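PDB 2CX7: sterol carrier protein 2 from Thermus thermophilus, which probably binds and carries sterols or other lipids. Local coordinates for residues A26-V37 and V49-G58; A11-Y22 and A118-V129. All blocks are in the same frame, centred on the assembly; numbering follows the deposited sequence.

Both contacts belong to one SCP-2 fold, in which helices pack on a mixed five-stranded sheet. Contact 1 (26-37 with 49-58) is the beta hairpin in the middle of that sheet, mostly buried and held by backbone hydrogen bonds, with a polar cluster at its more exposed end. Contact 2 (11-22 with 118-129) lies a layer away and is partly buried; it joins helices near the two chain ends almost wholly through apolar side chains, with a single hydrogen bond across it. The two meet directly: Leu53 CD2 lies 3.7 Å from Tyr12 CD2, and Leu33 CD2 is 3.5 Å from Leu122 CD1. Along the chain, contact 1 is nested inside the loop that contact 2 closes.

Contact 1 (A26-V37 and V49-G58); sequences ASTWEGSLALAV and VAVVLDLWHG
Strands 32-37 and 49-56 run antiparallel at 164° with axes 4.6 Å apart, and paired backbone bonds join Leu33 to Leu53, Leu35 to Val51 and Val37 to Val49. These three pairs put branched apolar residues on the face that packs against helix 6-17 and Trp83, a choice suited to a buried layer: Val37 CB rests 3.7 Å from Val49 CG1, the two valines side by side. On the other face small residues pair closely, Ala36 CB meeting Ala50 CB at 4.1 Å. Beyond the chain's corner at Gly31, whose backbone angles call for glycine, the pyrrole side of Trp29 lies against Leu55, with NE1 3.5 Å from Leu55 CB. That NE1 also donates to Gly31 O at 2.8 Å, helping to fix the ring's rotation across the corner. Glu30 runs its CG over the six-membered ring of Trp56, a CH-pi contact 12° off the ring normal. With chi1 at -171°, the indole of Trp56 extends opposite the backbone N and lies alongside Glu30. A serine in place of Trp56 would probably leave the Glu30 methylenes and the His57 imidazole without the indole's support, and the bond between them less firmly held. His57 NE2 gives its N-H to Glu30 OE2 at 2.7 Å, on the anti side of the carboxylate and in the imidazole plane, while Trp56 NE1 sits over the imidazole face. His57 N also donates to Trp29 O at 2.7 Å. The acid beside the imidazole would probably favour its protonated form, adding charge attraction to a bond near the hairpin's open end.

Contact 2 (A11-Y22 and A118-V129); sequences AYCRKLNESEAY and AAQELVKVAREV
Tyr12 reaches across to helix 118-127 with its hydroxyl, which donates to Leu122 O at 2.6 Å. It arrives from above the carbonyl plane, 55° out of it, while Ala126 N, the helix's own donor, reaches the same oxygen from the opposite face. Tyrosine suits this place: its ring is long and apolar enough to lie against Ala126, CE1 3.7 Å from Ala126 CB, yet ends in a donor for the backbone. Val129 CG2 touches the same ring at CD1, 3.9 Å away, the two side chains crossing at about a right angle. Val125 points toward 11-22 and fits among Lys15, Leu16 and Ser19: its CG1 lies 3.7 Å from Leu16 CD2 and also meets Lys15 CB, while CG2 packs on Ser19. The axes of 11-17 and 118-127 lie 9.5 Å apart at closest, with 120° between their directions, a steeply crossed helix pair within the SCP-2 fold that brings a helix near the C-terminus against one near the N-terminus. Past Ser19 the chain enters helix 20-25, where Tyr22 brings CE1 to within 3.5 Å of Leu122 CD2. The ring is carried there by CG lying opposite the backbone N (chi1 173°), and Leu16 CD2 rests over one of its faces. Leu16 CD1 likewise sits over the Tyr12 ring, so one leucine wedges between two tyrosines. In the next shell, Ser19 is the N-cap of helix 20-25, its OG accepting from Tyr22 N at 3.1 Å. Leu55 of strand 49-56 backs Leu16 and Tyr22 from the sheet, and the Cys13-Cys60 disulfide ties helix 6-17 to strand 59-67.

Contact 1 (A26-V37 and V49-G58)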
loop_
_atom_site.group_PDB
_atom_site.type_symbol
_atom_site.label_atom_id
_atom_site.label_comp_id
_atom_site.label_asym_id
_atom_site.label_seq_id
_atom_site.Cartn_x
_atom_site.Cartn_y
_atom_site.Cartn_z
ATOM N N ALA A 26 4.307 11.591 -6.692
ATOM C CA ALA A 26 3.050 11.144 -7.271
ATOM C C ALA A 26 2.225 12.271 -7.895
ATOM O O ALA A 26 1.015 12.136 -8.049
ATOM C CB ALA A 26 2.225 10.431 -6.190
ATOM N N SER A 27 2.881 13.366 -8.269
ATOM C CA SER A 27 2.171 14.513 -8.838
ATOM C C SER A 27 1.183 14.199 -9.968
ATOM O O SER A 27 0.125 14.819 -10.050
ATOM C CB SER A 27 3.167 15.586 -9.297
ATOM O OG SER A 27 4.025 15.109 -10.318
ATOM N N THR A 28 1.505 13.240 -10.831
ATOM C CA THR A 28 0.597 12.913 -11.924
ATOM C C THR A 28 -0.044 11.537 -11.785
ATOM O O THR A 28 -0.577 10.981 -12.743
ATOM C CB THR A 28 1.318 13.022 -13.281
ATOM O OG1 THR A 28 2.534 12.270 -13.233
ATOM C CG2 THR A 28 1.647 14.484 -13.594
ATOM N N TRP A 29 -0.007 10.991 -10.577
ATOM C CA TRP A 29 -0.603 9.686 -10.330
ATOM C C TRP A 29 -2.120 9.742 -10.201
ATOM O O TRP A 29 -2.660 10.640 -9.573
ATOM C CB TRP A 29 -0.048 9.073 -9.040
ATOM C CG TRP A 29 -0.818 7.848 -8.622
ATOM C CD1 TRP A 29 -1.976 7.806 -7.891
ATOM C CD2 TRP A 29 -0.548 6.506 -9.020
ATOM N NE1 TRP A 29 -2.446 6.515 -7.818
ATOM C CE2 TRP A 29 -1.587 5.697 -8.503
ATOM C CE3 TRP A 29 0.471 5.904 -9.771
ATOM C CZ2 TRP A 29 -1.633 4.315 -8.713
ATOM C CZ3 TRP A 29 0.426 4.532 -9.980
ATOM C CH2 TRP A 29 -0.620 3.750 -9.450
ATOM N N GLU A 30 -2.793 8.769 -10.807
ATOM C CA GLU A 30 -4.244 8.642 -10.706
ATOM C C GLU A 30 -4.570 7.162 -10.561
ATOM O O GLU A 30 -4.003 6.324 -11.257
ATOM C CB GLU A 30 -4.951 9.202 -11.943
ATOM C CG GLU A 30 -5.009 10.712 -12.013
ATOM C CD GLU A 30 -5.542 11.207 -13.357
ATOM O OE1 GLU A 30 -6.283 10.455 -14.025
ATOM O OE2 GLU A 30 -5.218 12.347 -13.737
ATOM N N GLY A 31 -5.476 6.833 -9.650
ATOM C CA GLY A 31 -5.834 5.438 -9.476
ATOM C C GLY A 31 -5.802 4.983 -8.033
ATOM O O GLY A 31 -4.950 5.413 -7.253
ATOM N N SER A 32 -6.744 4.121 -7.672
ATOM C CA SER A 32 -6.802 3.609 -6.305
ATOM C C SER A 32 -5.790 2.475 -6.174
ATOM O O SER A 32 -5.446 1.821 -7.159
ATOM C CB SER A 32 -8.215 3.115 -5.976
ATOM O OG SER A 32 -8.692 2.198 -6.946
ATOM N N LEU A 33 -5.301 2.256 -4.960
ATOM C CA LEU A 33 -4.321 1.204 -4.716
ATOM C C LEU A 33 -4.704 0.440 -3.469
ATOM O O LEU A 33 -4.938 1.039 -2.415
ATOM C CB LEU A 33 -2.922 1.814 -4.517
ATOM C CG LEU A 33 -1.792 0.904 -4.008
ATOM C CD1 LEU A 33 -1.431 -0.125 -5.072
ATOM C CD2 LEU A 33 -0.554 1.760 -3.677
ATOM N N ALA A 34 -4.763 -0.882 -3.590
ATOM C CA ALA A 34 -5.092 -1.723 -2.456
ATOM C C ALA A 34 -3.871 -2.517 -2.036
ATOM O O ALA A 34 -3.204 -3.145 -2.869
ATOM C CB ALA A 34 -6.233 -2.677 -2.806
ATOM N N LEU A 35 -3.575 -2.461 -0.741
ATOM C CA LEU A 35 -2.479 -3.212 -0.152
ATOM C C LEU A 35 -3.221 -4.339 0.568
ATOM O O LEU A 35 -3.834 -4.131 1.625
ATOM C CB LEU A 35 -1.704 -2.336 0.827
ATOM C CG LEU A 35 -1.213 -1.007 0.245
ATOM C CD1 LEU A 35 -0.380 -0.287 1.293
ATOM C CD2 LEU A 35 -0.406 -1.256 -1.040
ATOM N N ALA A 36 -3.175 -5.526 -0.021
ATOM C CA ALA A 36 -3.908 -6.671 0.499
ATOM C C ALA A 36 -3.090 -7.740 1.218
ATOM O O ALA A 36 -2.010 -8.128 0.764
ATOM C CB ALA A 36 -4.694 -7.311 -0.639
ATOM N N VAL A 37 -3.640 -8.198 2.342
ATOM C CA VAL A 37 -3.055 -9.249 3.170
ATOM C C VAL A 37 -3.863 -10.513 2.907
ATOM O O VAL A 37 -5.091 -10.497 3.022
ATOM C CB VAL A 37 -3.160 -8.908 4.689
ATOM C CG1 VAL A 37 -2.606 -10.066 5.528
ATOM C CG2 VAL A 37 -2.398 -7.630 4.997
ATOM N N VAL A 49 -7.400 -9.047 4.606
ATOM C CA VAL A 49 -7.743 -7.660 4.912
ATOM C C VAL A 49 -6.947 -6.794 3.962
ATOM O O VAL A 49 -5.963 -7.246 3.384
ATOM C CB VAL A 49 -7.383 -7.281 6.378
ATOM C CG1 VAL A 49 -5.892 -7.433 6.610
ATOM C CG2 VAL A 49 -7.829 -5.855 6.682
ATOM N N ALA A 50 -7.373 -5.551 3.796
ATOM C CA ALA A 50 -6.674 -4.660 2.893
ATOM C C ALA A 50 -6.854 -3.212 3.296
ATOM O O ALA A 50 -7.769 -2.869 4.045
ATOM C CB ALA A 50 -7.195 -4.859 1.479
ATOM N N VAL A 51 -5.951 -2.369 2.812
ATOM C CA VAL A 51 -6.047 -0.939 3.036
ATOM C C VAL A 51 -6.148 -0.426 1.608
ATOM O O VAL A 51 -5.275 -0.696 0.784
ATOM C CB VAL A 51 -4.809 -0.355 3.713
ATOM C CG1 VAL A 51 -4.869 1.168 3.669
ATOM C CG2 VAL A 51 -4.746 -0.811 5.176
ATOM N N VAL A 52 -7.227 0.290 1.317
ATOM C CA VAL A 52 -7.455 0.807 -0.019
ATOM C C VAL A 52 -7.283 2.317 0.016
ATOM O O VAL A 52 -7.952 3.013 0.788
ATOM C CB VAL A 52 -8.869 0.415 -0.510
ATOM C CG1 VAL A 52 -9.075 0.860 -1.952
ATOM C CG2 VAL A 52 -9.042 -1.104 -0.391
ATOM N N LEU A 53 -6.356 2.802 -0.808
ATOM C CA LEU A 53 -6.034 4.219 -0.892
ATOM C C LEU A 53 -6.587 4.863 -2.165
ATOM O O LEU A 53 -6.346 4.377 -3.272
ATOM C CB LEU A 53 -4.517 4.401 -0.878
ATOM C CG LEU A 53 -3.724 3.671 0.211
ATOM C CD1 LEU A 53 -2.242 3.611 -0.164
ATOM C CD2 LEU A 53 -3.925 4.381 1.538
ATOM N N ASP A 54 -7.336 5.945 -1.995
ATOM C CA ASP A 54 -7.887 6.705 -3.122
ATOM C C ASP A 54 -6.841 7.788 -3.368
ATOM O O ASP A 54 -6.925 8.884 -2.815
ATOM C CB ASP A 54 -9.228 7.328 -2.720
ATOM C CG ASP A 54 -9.866 8.135 -3.840
ATOM O OD1 ASP A 54 -9.314 8.174 -4.959
ATOM O OD2 ASP A 54 -10.932 8.733 -3.594
ATOM N N LEU A 55 -5.843 7.470 -4.187
ATOM C CA LEU A 55 -4.743 8.389 -4.456
ATOM C C LEU A 55 -4.977 9.237 -5.701
ATOM O O LEU A 55 -5.497 8.743 -6.694
ATOM C CB LEU A 55 -3.449 7.582 -4.606
ATOM C CG LEU A 55 -3.103 6.661 -3.426
ATOM C CD1 LEU A 55 -1.951 5.755 -3.785
ATOM C CD2 LEU A 55 -2.772 7.501 -2.198
ATOM N N TRP A 56 -4.560 10.500 -5.652
ATOM C CA TRP A 56 -4.754 11.392 -6.791
ATOM C C TRP A 56 -3.833 12.610 -6.813
ATOM O O TRP A 56 -3.891 13.477 -5.933
ATOM C CB TRP A 56 -6.213 11.853 -6.837
ATOM C CG TRP A 56 -6.575 12.613 -8.091
ATOM C CD1 TRP A 56 -6.412 13.946 -8.321
ATOM C CD2 TRP A 56 -7.162 12.067 -9.277
ATOM N NE1 TRP A 56 -6.865 14.269 -9.578
ATOM C CE2 TRP A 56 -7.331 13.134 -10.187
ATOM C CE3 TRP A 56 -7.565 10.779 -9.659
ATOM C CZ2 TRP A 56 -7.890 12.953 -11.461
ATOM C CZ3 TRP A 56 -8.118 10.599 -10.921
ATOM C CH2 TRP A 56 -8.276 11.683 -11.810
ATOM N N HIS A 57 -2.971 12.657 -7.824
ATOM C CA HIS A 57 -2.045 13.767 -8.025
ATOM C C HIS A 57 -1.238 14.203 -6.810
ATOM O O HIS A 57 -1.094 15.400 -6.560
ATOM C CB HIS A 57 -2.799 14.982 -8.580
ATOM C CG HIS A 57 -3.458 14.738 -9.901
ATOM N ND1 HIS A 57 -4.054 15.745 -10.631
ATOM C CD2 HIS A 57 -3.646 13.599 -10.611
ATOM C CE1 HIS A 57 -4.581 15.238 -11.732
ATOM N NE2 HIS A 57 -4.349 13.938 -11.743
ATOM N N GLY A 58 -0.709 13.242 -6.059
ATOM C CA GLY A 58 0.105 13.586 -4.907
ATOM C C GLY A 58 -0.626 13.605 -3.582
ATOM O O GLY A 58 0.006 13.682 -2.526
#

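Contact 2 (A11-Y22 and A118-V129)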
loop_
_atom_site.group_PDB
_atom_site.type_symbol
_atom_site.label_atom_id
_atom_site.label_comp_id
_atom_site.label_asym_id
_atom_site.label_seq_id
_atom_site.Cartn_x
_atom_site.Cartn_y
_atom_site.Cartn_z
ATOM N N ALA A 11 -4.666 7.220 9.569
ATOM C CA ALA A 11 -3.429 7.896 9.928
ATOM C C ALA A 11 -2.465 7.912 8.747
ATOM O O ALA A 11 -1.681 8.846 8.592
ATOM C CB ALA A 11 -2.775 7.206 11.126
ATOM N N TYR A 12 -2.528 6.867 7.926
ATOM C CA TYR A 12 -1.652 6.748 6.760
ATOM C C TYR A 12 -2.039 7.778 5.696
ATOM O O TYR A 12 -1.178 8.459 5.141
ATOM C CB TYR A 12 -1.748 5.328 6.207
ATOM C CG TYR A 12 -0.851 5.018 5.031
ATOM C CD1 TYR A 12 0.402 5.620 4.896
ATOM C CD2 TYR A 12 -1.219 4.045 4.103
ATOM C CE1 TYR A 12 1.270 5.251 3.868
ATOM C CE2 TYR A 12 -0.364 3.668 3.077
ATOM C CZ TYR A 12 0.878 4.269 2.966
ATOM O OH TYR A 12 1.740 3.848 1.983
ATOM N N CYS A 13 -3.334 7.895 5.423
ATOM C CA CYS A 13 -3.817 8.860 4.431
ATOM C C CYS A 13 -3.367 10.252 4.850
ATOM O O CYS A 13 -2.862 11.019 4.033
ATOM C CB CYS A 13 -5.342 8.797 4.334
ATOM S SG CYS A 13 -6.160 9.602 2.899
ATOM N N ARG A 14 -3.525 10.571 6.131
ATOM C CA ARG A 14 -3.114 11.871 6.641
ATOM C C ARG A 14 -1.613 12.082 6.472
ATOM O O ARG A 14 -1.177 13.146 6.034
ATOM C CB ARG A 14 -3.489 12.004 8.121
ATOM C CG ARG A 14 -3.140 13.351 8.709
ATOM C CD ARG A 14 -3.553 13.455 10.167
ATOM N NE ARG A 14 -3.304 14.794 10.690
ATOM C CZ ARG A 14 -3.381 15.123 11.977
ATOM N NH1 ARG A 14 -3.704 14.207 12.884
ATOM N NH2 ARG A 14 -3.130 16.369 12.358
ATOM N N LYS A 15 -0.819 11.068 6.816
ATOM C CA LYS A 15 0.633 11.165 6.691
ATOM C C LYS A 15 1.055 11.392 5.242
ATOM O O LYS A 15 2.007 12.126 4.973
ATOM C CB LYS A 15 1.306 9.900 7.224
ATOM C CG LYS A 15 1.626 9.943 8.708
ATOM C CD LYS A 15 2.719 10.965 9.013
ATOM C CE LYS A 15 3.178 10.845 10.462
ATOM N NZ LYS A 15 4.322 11.745 10.790
ATOM N N LEU A 16 0.353 10.752 4.315
ATOM C CA LEU A 16 0.662 10.923 2.897
ATOM C C LEU A 16 0.348 12.348 2.465
ATOM O O LEU A 16 1.071 12.931 1.675
ATOM C CB LEU A 16 -0.146 9.937 2.045
ATOM C CG LEU A 16 0.300 8.470 2.092
ATOM C CD1 LEU A 16 -0.720 7.614 1.363
ATOM C CD2 LEU A 16 1.692 8.323 1.442
ATOM N N ASN A 17 -0.742 12.912 2.977
ATOM C CA ASN A 17 -1.084 14.276 2.607
ATOM C C ASN A 17 -0.101 15.275 3.207
ATOM O O ASN A 17 0.027 16.380 2.712
ATOM C CB ASN A 17 -2.521 14.614 3.031
ATOM C CG ASN A 17 -3.559 14.032 2.083
ATOM O OD1 ASN A 17 -3.412 14.114 0.862
ATOM N ND2 ASN A 17 -4.608 13.445 2.635
ATOM N N GLU A 18 0.610 14.868 4.257
ATOM C CA GLU A 18 1.576 15.737 4.925
ATOM C C GLU A 18 2.986 15.551 4.374
ATOM O O GLU A 18 3.916 16.269 4.750
ATOM C CB GLU A 18 1.573 15.444 6.433
ATOM C CG GLU A 18 0.206 15.592 7.076
ATOM C CD GLU A 18 0.177 15.130 8.526
ATOM O OE1 GLU A 18 0.802 14.094 8.838
ATOM O OE2 GLU A 18 -0.481 15.795 9.344
ATOM N N SER A 19 3.148 14.592 3.467
ATOM C CA SER A 19 4.465 14.306 2.900
ATOM C C SER A 19 4.753 15.024 1.591
ATOM O O SER A 19 4.188 14.684 0.557
ATOM C CB SER A 19 4.624 12.797 2.681
ATOM O OG SER A 19 5.821 12.499 1.981
ATOM N N GLU A 20 5.640 16.015 1.638
ATOM C CA GLU A 20 6.011 16.745 0.434
ATOM C C GLU A 20 6.725 15.830 -0.565
ATOM O O GLU A 20 6.602 16.015 -1.773
ATOM C CB GLU A 20 6.934 17.918 0.774
ATOM C CG GLU A 20 6.276 19.032 1.548
ATOM C CD GLU A 20 7.282 20.029 2.087
ATOM O OE1 GLU A 20 8.018 19.667 3.031
ATOM O OE2 GLU A 20 7.345 21.167 1.570
ATOM N N ALA A 21 7.476 14.850 -0.057
ATOM C CA ALA A 21 8.213 13.920 -0.914
ATOM C C ALA A 21 7.255 13.048 -1.717
ATOM O O ALA A 21 7.432 12.850 -2.921
ATOM C CB ALA A 21 9.144 13.043 -0.069
ATOM N N TYR A 22 6.237 12.521 -1.047
ATOM C CA TYR A 22 5.260 11.703 -1.749
ATOM C C TYR A 22 4.466 12.582 -2.719
ATOM O O TYR A 22 4.183 12.186 -3.855
ATOM C CB TYR A 22 4.282 11.040 -0.776
ATOM C CG TYR A 22 3.184 10.329 -1.523
ATOM C CD1 TYR A 22 3.459 9.189 -2.277
ATOM C CD2 TYR A 22 1.896 10.858 -1.574
ATOM C CE1 TYR A 22 2.477 8.598 -3.073
ATOM C CE2 TYR A 22 0.916 10.281 -2.356
ATOM C CZ TYR A 22 1.211 9.151 -3.108
ATOM O OH TYR A 22 0.233 8.592 -3.902
ATOM N N ALA A 118 7.197 7.086 -6.479
ATOM C CA ALA A 118 5.984 7.261 -5.689
ATOM C C ALA A 118 5.809 6.020 -4.811
ATOM O O ALA A 118 5.422 6.122 -3.644
ATOM C CB ALA A 118 4.761 7.439 -6.611
ATOM N N ALA A 119 6.105 4.849 -5.373
ATOM C CA ALA A 119 5.983 3.597 -4.631
ATOM C C ALA A 119 6.968 3.594 -3.460
ATOM O O ALA A 119 6.621 3.220 -2.335
ATOM C CB ALA A 119 6.246 2.404 -5.558
ATOM N N GLN A 120 8.204 4.005 -3.728
ATOM C CA GLN A 120 9.217 4.059 -2.683
ATOM C C GLN A 120 8.751 5.001 -1.573
ATOM O O GLN A 120 8.908 4.705 -0.384
ATOM C CB GLN A 120 10.556 4.536 -3.265
ATOM C CG GLN A 120 11.214 3.546 -4.207
ATOM C CD GLN A 120 12.425 4.136 -4.912
ATOM O OE1 GLN A 120 12.319 5.134 -5.628
ATOM N NE2 GLN A 120 13.583 3.518 -4.713
ATOM N N GLU A 121 8.159 6.132 -1.955
ATOM C CA GLU A 121 7.679 7.085 -0.959
ATOM C C GLU A 121 6.465 6.558 -0.185
ATOM O O GLU A 121 6.359 6.766 1.026
ATOM C CB GLU A 121 7.336 8.434 -1.611
ATOM C CG GLU A 121 8.545 9.279 -2.020
ATOM C CD GLU A 121 9.484 9.574 -0.855
ATOM O OE1 GLU A 121 9.018 9.599 0.303
ATOM O OE2 GLU A 121 10.688 9.791 -1.102
ATOM N N LEU A 122 5.549 5.888 -0.880
ATOM C CA LEU A 122 4.369 5.322 -0.222
ATOM C C LEU A 122 4.832 4.446 0.926
ATOM O O LEU A 122 4.302 4.507 2.042
ATOM C CB LEU A 122 3.558 4.456 -1.198
ATOM C CG LEU A 122 2.576 5.141 -2.154
ATOM C CD1 LEU A 122 2.019 4.126 -3.139
ATOM C CD2 LEU A 122 1.432 5.770 -1.350
ATOM N N VAL A 123 5.832 3.620 0.642
ATOM C CA VAL A 123 6.367 2.710 1.642
ATOM C C VAL A 123 7.128 3.445 2.748
ATOM O O VAL A 123 6.973 3.127 3.931
ATOM C CB VAL A 123 7.262 1.652 0.975
ATOM C CG1 VAL A 123 7.989 0.830 2.027
ATOM C CG2 VAL A 123 6.390 0.732 0.108
ATOM N N LYS A 124 7.946 4.421 2.371
ATOM C CA LYS A 124 8.699 5.185 3.365
ATOM C C LYS A 124 7.739 5.895 4.315
ATOM O O LYS A 124 7.987 5.960 5.521
ATOM C CB LYS A 124 9.615 6.217 2.689
ATOM C CG LYS A 124 10.841 5.630 1.998
ATOM C CD LYS A 124 11.701 6.736 1.412
ATOM C CE LYS A 124 12.947 6.180 0.731
ATOM N NZ LYS A 124 13.731 7.283 0.115
ATOM N N VAL A 125 6.640 6.429 3.783
ATOM C CA VAL A 125 5.666 7.117 4.628
ATOM C C VAL A 125 4.956 6.131 5.558
ATOM O O VAL A 125 4.737 6.425 6.737
ATOM C CB VAL A 125 4.611 7.881 3.774
ATOM C CG1 VAL A 125 3.447 8.356 4.650
ATOM C CG2 VAL A 125 5.275 9.079 3.104
ATOM N N ALA A 126 4.608 4.960 5.031
ATOM C CA ALA A 126 3.923 3.943 5.824
ATOM C C ALA A 126 4.751 3.608 7.058
ATOM O O ALA A 126 4.218 3.450 8.157
ATOM C CB ALA A 126 3.704 2.688 4.982
ATOM N N ARG A 127 6.061 3.514 6.863
ATOM C CA ARG A 127 6.984 3.184 7.941
ATOM C C ARG A 127 6.949 4.192 9.094
ATOM O O ARG A 127 7.212 3.830 10.244
ATOM C CB ARG A 127 8.411 3.076 7.383
ATOM C CG ARG A 127 8.623 1.889 6.438
ATOM C CD ARG A 127 9.913 2.021 5.628
ATOM N NE ARG A 127 11.092 2.200 6.474
ATOM C CZ ARG A 127 12.321 2.409 6.010
ATOM N NH1 ARG A 127 12.545 2.461 4.702
ATOM N NH2 ARG A 127 13.330 2.573 6.857
ATOM N N GLU A 128 6.606 5.443 8.787
ATOM C CA GLU A 128 6.564 6.506 9.794
ATOM C C GLU A 128 5.213 6.699 10.478
ATOM O O GLU A 128 5.046 7.609 11.299
ATOM C CB GLU A 128 7.015 7.830 9.165
ATOM C CG GLU A 128 8.393 7.747 8.515
ATOM C CD GLU A 128 9.500 7.376 9.501
ATOM O OE1 GLU A 128 10.610 7.029 9.047
ATOM O OE2 GLU A 128 9.266 7.437 10.727
ATOM N N VAL A 129 4.251 5.848 10.148
ATOM C CA VAL A 129 2.933 5.933 10.756
ATOM C C VAL A 129 2.982 5.283 12.131
ATOM O O VAL A 129 3.547 4.204 12.289
ATOM C CB VAL A 129 1.873 5.206 9.915
ATOM C CG1 VAL A 129 0.530 5.238 10.633
ATOM C CG2 VAL A 129 1.757 5.860 8.544
#